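Local coordinates for protein alcohol dehydrogenase, zinc-containing (Streptococcus pneumoniae serotype 2, PDB 5YLN) that probably oxidises alcohols to aldehydes or ketones with NAD+ as a zinc-dependent dehydrogenase, and carries two bound zinc ions in each subunit, at residues Gly59-His64 against Met123-Leu128; Gly68-Val73 against Asp84-Ser89. All blocks are in the same frame, centred on the assembly; numbering follows the deposited sequence.

Interaction 1. Residues Gly59-His64 against Met123-Leu128; sequences GTILGH and MQAEYL. With ZN (zinc ion), chain E.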
loop_
_atom_site.group_PDB
_atom_site.type_symbol
_atom_site.label_atom_id
_atom_site.label_comp_id
_atom_site.label_asym_id
_atom_site.label_seq_id
_atom_site.Cartn_x
_atom_site.Cartn_y
_atom_site.Cartn_z
ATOM N N GLY A 59 -22.593 22.024 -19.009
ATOM C CA GLY A 59 -23.990 21.996 -18.638
ATOM C C GLY A 59 -24.327 21.101 -17.459
ATOM O O GLY A 59 -25.482 21.086 -17.020
ATOM N N THR A 60 -23.360 20.355 -16.923
ATOM C CA THR A 60 -23.643 19.440 -15.822
ATOM C C THR A 60 -23.966 20.211 -14.552
ATOM O O THR A 60 -23.325 21.219 -14.239
ATOM C CB THR A 60 -22.437 18.526 -15.562
ATOM O OG1 THR A 60 -22.091 17.806 -16.750
ATOM C CG2 THR A 60 -22.747 17.535 -14.472
ATOM N N ILE A 61 -24.948 19.724 -13.796
ATOM C CA ILE A 61 -25.196 20.341 -12.501
ATOM C C ILE A 61 -24.132 19.867 -11.518
ATOM O O ILE A 61 -23.778 18.681 -11.473
ATOM C CB ILE A 61 -26.616 20.024 -12.005
ATOM C CG1 ILE A 61 -27.630 20.382 -13.107
ATOM C CG2 ILE A 61 -26.915 20.797 -10.717
ATOM C CD1 ILE A 61 -29.075 20.184 -12.751
ATOM N N LEU A 62 -23.575 20.814 -10.771
ATOM C CA LEU A 62 -22.447 20.571 -9.888
ATOM C C LEU A 62 -22.896 20.030 -8.536
ATOM O O LEU A 62 -24.077 20.053 -8.176
ATOM C CB LEU A 62 -21.629 21.857 -9.705
ATOM C CG LEU A 62 -20.754 22.235 -10.903
ATOM C CD1 LEU A 62 -20.318 23.673 -10.830
ATOM C CD2 LEU A 62 -19.545 21.333 -11.014
ATOM N N GLY A 63 -21.926 19.500 -7.795
ATOM C CA GLY A 63 -22.174 19.114 -6.424
ATOM C C GLY A 63 -22.495 17.644 -6.236
ATOM O O GLY A 63 -23.215 17.034 -7.031
ATOM N N HIS A 64 -21.957 17.069 -5.175
ATOM C CA HIS A 64 -22.246 15.683 -4.867
ATOM C C HIS A 64 -22.393 15.457 -3.366
ATOM O O HIS A 64 -22.023 14.397 -2.875
ATOM C CB HIS A 64 -21.151 14.762 -5.435
ATOM C CG HIS A 64 -19.766 15.214 -5.112
ATOM N ND1 HIS A 64 -19.093 16.142 -5.877
ATOM C CD2 HIS A 64 -18.936 14.891 -4.092
ATOM C CE1 HIS A 64 -17.901 16.359 -5.351
ATOM N NE2 HIS A 64 -17.778 15.612 -4.271
ATOM N N MET A 123 -25.963 17.878 -6.995
ATOM C CA MET A 123 -26.879 18.203 -5.900
ATOM C C MET A 123 -27.056 19.688 -5.659
ATOM O O MET A 123 -27.903 20.058 -4.839
ATOM C CB MET A 123 -26.445 17.502 -4.607
ATOM C CG MET A 123 -26.093 16.029 -4.799
ATOM S SD MET A 123 -26.186 15.148 -3.229
ATOM C CE MET A 123 -25.456 13.589 -3.680
ATOM N N GLN A 124 -26.332 20.550 -6.382
ATOM C CA GLN A 124 -26.500 22.000 -6.243
ATOM C C GLN A 124 -27.629 22.473 -7.158
ATOM O O GLN A 124 -27.420 23.150 -8.173
ATOM C CB GLN A 124 -25.195 22.726 -6.537
ATOM C CG GLN A 124 -24.243 22.575 -5.375
ATOM C CD GLN A 124 -22.799 22.812 -5.729
ATOM O OE1 GLN A 124 -22.505 23.382 -6.759
ATOM N NE2 GLN A 124 -21.888 22.369 -4.869
ATOM N N ALA A 125 -28.841 22.074 -6.761
ATOM C CA ALA A 125 -30.077 22.309 -7.491
ATOM C C ALA A 125 -31.234 22.028 -6.546
ATOM O O ALA A 125 -31.039 21.548 -5.425
ATOM C CB ALA A 125 -30.175 21.418 -8.730
ATOM N N GLU A 126 -32.454 22.279 -7.040
ATOM C CA GLU A 126 -33.642 22.078 -6.214
ATOM C C GLU A 126 -33.998 20.602 -6.071
ATOM O O GLU A 126 -34.397 20.160 -4.986
ATOM C CB GLU A 126 -34.840 22.818 -6.799
ATOM C CG GLU A 126 -34.782 24.329 -6.709
ATOM C CD GLU A 126 -36.007 24.983 -7.367
ATOM O OE1 GLU A 126 -37.129 24.750 -6.874
ATOM O OE2 GLU A 126 -35.845 25.696 -8.386
ATOM N N TYR A 127 -33.920 19.848 -7.167
ATOM C CA TYR A 127 -34.280 18.439 -7.191
ATOM C C TYR A 127 -33.142 17.653 -7.817
ATOM O O TYR A 127 -32.363 18.177 -8.621
ATOM C CB TYR A 127 -35.590 18.179 -7.965
ATOM C CG TYR A 127 -36.799 18.909 -7.408
ATOM C CD1 TYR A 127 -37.130 20.202 -7.838
ATOM C CD2 TYR A 127 -37.608 18.315 -6.453
ATOM C CE1 TYR A 127 -38.242 20.864 -7.318
ATOM C CE2 TYR A 127 -38.726 18.974 -5.928
ATOM C CZ TYR A 127 -39.032 20.237 -6.355
ATOM O OH TYR A 127 -40.135 20.848 -5.802
ATOM N N LEU A 128 -33.076 16.374 -7.459
ATOM C CA LEU A 128 -31.993 15.492 -7.858
ATOM C C LEU A 128 -32.567 14.145 -8.272
ATOM O O LEU A 128 -33.336 13.543 -7.521
ATOM C CB LEU A 128 -31.000 15.321 -6.702
ATOM C CG LEU A 128 -29.940 14.224 -6.827
ATOM C CD1 LEU A 128 -28.893 14.630 -7.861
ATOM C CD2 LEU A 128 -29.305 13.957 -5.468
HETATM ZN ZN ZN E . -16.263 15.619 -2.846
#
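Gln-124 N gives its hydrogen to Leu-62 O at 2.9 Å, a fairly straight bond (162° at the hydrogen), and one residue earlier Met-123 N bonds to Gly-63 O, also at 2.9 Å. The two bonds differ in how they use the acceptor. The first donor comes in only slightly tilted from the carbonyl plane, whereas the second stands above its carbonyl, 58° out of the plane. Around this backbone grip the side chains divide the work. Gln-124, with CG anti to its own carbonyl carbon (chi1 -75°) and the chain extended beyond, lies alongside Leu-62 and Gly-63. Its OE1 comes within 3.4 Å of Leu-62 CB, and NE2 lies 3.6 Å from Gly-63 CA. The amide itself is held from outside: OE1 bonds to Tyr-333 OH and NE2 to Thr-40 O, which ties this buried polar group into the fold. Met-123 sends its extended chain past Gly-63 O to the backbone of His-64, with its CE 3.6 Å from His-64 C. At the other end Ile-61 CG2 meets Ala-125 CB at 3.9 Å, and both side chains also touch Met-5 and Ala-7 of strand 4-12. The inverse gamma turn centred on Gln-124 bends the chain just where it bonds to Leu-62. His-64 turns its CB away from the 123-128 segment, and its NE2 binds zinc at 2.1 Å; Trp-114 meets its ring edge-to-face. Cys-42 SG is a second ligand of that zinc, so the loop held here carries a histidine ligand of the probable catalytic zinc site, in the GroES-like domain of a zinc-containing alcohol dehydrogenase.

Interaction 2. Residues Gly68-Val73 against Asp84-Ser89; sequences GIVEEV and DKVLIS
Strands 68-72 and 85-88 pair as antiparallel neighbours yet meet at 108° between their N-to-C directions, so the two chains share a short patch of sheet and then swing apart. Gly-68 and Val-86 form a hydrogen-bonded pair: Gly-68 N donates to Val-86 O at 3.0 Å, and Val-86 N returns a bond to Gly-68 O at 2.9 Å. Both are nearly straight at the hydrogen. A third bond runs from Val-70 N to Asp-84 O at 2.9 Å. Between these bonds Ile-69 and Lys-85 make the non-hydrogen-bonded pair, where the chains come closest, CA to CA 4.6 Å. Here Ile-69 CA makes a CA-H...O contact with Asp-84 O, 3.4 Å away. On the face carrying Val-86, Val-70 CG2 touches Val-86 CG2 at 3.8 Å, the two side chains crossing at a slant. With CG1 anti to the backbone N (chi1 175°), Val-70 has CG2 anti to its carbonyl carbon and beside the N, and this same CG2 methyl also rests 3.7 Å from Asp-84 O. Asp-84 CB closes on it from just ahead of strand 85-88. Ile-88 brings only the end of its side chain across, CD1 to Gly-68 N 4.0 Å. The charged ends look elsewhere: Lys-85 NZ makes a salt bridge with Asp-146, and Asp-84 OD1 with Lys-81. Farther along, Glu-71 and Glu-72 both face Ile-33 in a classic beta bulge. Strand 33-39 pairs antiparallel with strand 66-72, while strand 137-139 pairs with 85-88 and sends Leu-137 and His-139 against Val-70, Val-86 and Ile-88.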
loop_
_atom_site.group_PDB
_atom_site.type_symbol
_atom_site.label_atom_id
_atom_site.label_comp_id
_atom_site.label_asym_id
_atom_site.label_seq_id
_atom_site.Cartn_x
_atom_site.Cartn_y
_atom_site.Cartn_z
ATOM N N GLY A 68 -31.992 15.617 1.720
ATOM C CA GLY A 68 -33.239 16.077 1.150
ATOM C C GLY A 68 -34.420 15.217 1.544
ATOM O O GLY A 68 -34.362 14.447 2.504
ATOM N N ILE A 69 -35.497 15.369 0.778
ATOM C CA ILE A 69 -36.776 14.715 1.031
ATOM C C ILE A 69 -37.226 14.030 -0.250
ATOM O O ILE A 69 -37.278 14.669 -1.308
ATOM C CB ILE A 69 -37.828 15.729 1.529
ATOM C CG1 ILE A 69 -37.446 16.206 2.939
ATOM C CG2 ILE A 69 -39.243 15.136 1.480
ATOM C CD1 ILE A 69 -38.305 17.305 3.464
ATOM N N VAL A 70 -37.508 12.720 -0.159
ATOM C CA VAL A 70 -37.962 11.959 -1.318
ATOM C C VAL A 70 -39.265 12.551 -1.834
ATOM O O VAL A 70 -40.212 12.775 -1.068
ATOM C CB VAL A 70 -38.126 10.474 -0.957
ATOM C CG1 VAL A 70 -38.708 9.717 -2.118
ATOM C CG2 VAL A 70 -36.780 9.863 -0.540
ATOM N N GLU A 71 -39.304 12.840 -3.140
ATOM C CA GLU A 71 -40.498 13.323 -3.824
ATOM C C GLU A 71 -41.214 12.233 -4.606
ATOM O O GLU A 71 -42.444 12.253 -4.703
ATOM C CB GLU A 71 -40.132 14.459 -4.798
ATOM C CG GLU A 71 -39.743 15.769 -4.136
ATOM C CD GLU A 71 -40.946 16.686 -3.899
ATOM O OE1 GLU A 71 -41.903 16.631 -4.704
ATOM O OE2 GLU A 71 -40.923 17.459 -2.911
ATOM N N GLU A 72 -40.464 11.280 -5.152
ATOM C CA GLU A 72 -40.999 10.251 -6.025
ATOM C C GLU A 72 -39.986 9.121 -6.084
ATOM O O GLU A 72 -38.776 9.350 -5.982
ATOM C CB GLU A 72 -41.291 10.808 -7.431
ATOM C CG GLU A 72 -41.880 9.784 -8.406
ATOM C CD GLU A 72 -42.197 10.374 -9.774
ATOM O OE1 GLU A 72 -41.692 11.475 -10.065
ATOM O OE2 GLU A 72 -42.951 9.740 -10.553
ATOM N N VAL A 73 -40.495 7.895 -6.222
ATOM C CA VAL A 73 -39.662 6.714 -6.377
ATOM C C VAL A 73 -40.191 5.935 -7.570
ATOM O O VAL A 73 -41.356 6.063 -7.952
ATOM C CB VAL A 73 -39.637 5.814 -5.111
ATOM C CG1 VAL A 73 -38.940 6.519 -3.927
ATOM C CG2 VAL A 73 -41.068 5.360 -4.727
ATOM N N ASP A 84 -39.932 10.677 2.886
ATOM C CA ASP A 84 -38.782 10.242 3.667
ATOM C C ASP A 84 -37.683 11.294 3.655
ATOM O O ASP A 84 -37.227 11.722 2.592
ATOM C CB ASP A 84 -38.262 8.923 3.109
ATOM C CG ASP A 84 -39.212 7.763 3.370
ATOM O OD1 ASP A 84 -40.217 7.965 4.086
ATOM O OD2 ASP A 84 -38.959 6.656 2.858
ATOM N N LYS A 85 -37.268 11.717 4.849
ATOM C CA LYS A 85 -36.100 12.579 5.012
ATOM C C LYS A 85 -34.852 11.705 4.964
ATOM O O LYS A 85 -34.713 10.780 5.775
ATOM C CB LYS A 85 -36.174 13.350 6.326
ATOM C CG LYS A 85 -34.895 14.086 6.654
ATOM C CD LYS A 85 -35.082 15.145 7.728
ATOM C CE LYS A 85 -33.715 15.584 8.264
ATOM N NZ LYS A 85 -33.695 16.979 8.788
ATOM N N VAL A 86 -33.960 11.959 4.004
ATOM C CA VAL A 86 -32.851 11.035 3.775
ATOM C C VAL A 86 -31.551 11.757 3.422
ATOM O O VAL A 86 -31.544 12.897 2.945
ATOM C CB VAL A 86 -33.200 9.986 2.687
ATOM C CG1 VAL A 86 -34.328 9.049 3.177
ATOM C CG2 VAL A 86 -33.560 10.659 1.382
ATOM N N LEU A 87 -30.445 11.084 3.719
ATOM C CA LEU A 87 -29.115 11.476 3.287
ATOM C C LEU A 87 -28.782 10.827 1.950
ATOM O O LEU A 87 -29.125 9.667 1.702
ATOM C CB LEU A 87 -28.074 11.073 4.331
ATOM C CG LEU A 87 -26.617 10.971 3.862
ATOM C CD1 LEU A 87 -25.872 12.303 3.938
ATOM C CD2 LEU A 87 -25.874 9.861 4.608
ATOM N N ILE A 88 -28.101 11.580 1.087
ATOM C CA ILE A 88 -27.673 11.090 -0.217
ATOM C C ILE A 88 -26.154 10.994 -0.201
ATOM O O ILE A 88 -25.456 12.003 -0.009
ATOM C CB ILE A 88 -28.148 11.986 -1.369
ATOM C CG1 ILE A 88 -29.611 12.412 -1.169
ATOM C CG2 ILE A 88 -27.984 11.253 -2.697
ATOM C CD1 ILE A 88 -29.808 13.897 -1.203
ATOM N N SER A 89 -25.650 9.780 -0.413
ATOM C CA SER A 89 -24.217 9.559 -0.536
ATOM C C SER A 89 -23.687 10.141 -1.844
ATOM O O SER A 89 -24.396 10.217 -2.849
ATOM C CB SER A 89 -23.918 8.049 -0.462
ATOM O OG SER A 89 -22.613 7.767 -0.902
#

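How the interactions relate
Both contacts belong to the GroES-like domain and reach the same mixed sheet, with interaction 2 nested along the chain inside the loop that interaction 1 closes; their centres lie about 14 Å apart. Interaction 1 is wholly buried and joins loop to loop, relying on irregular backbone bonds and a buried, hydrogen-bonded amide, and it carries a zinc ligand. Interaction 2 is short antiparallel strand pairing, partly buried, with valines inside, a lysine exposed and an aspartate partly exposed at the surface. They touch through Met-123 CE, which sits 3.6 Å from Ile-88 CG2, and Leu-128 packs on the same isoleucine. Tyr-127 meets Glu-71 farther along.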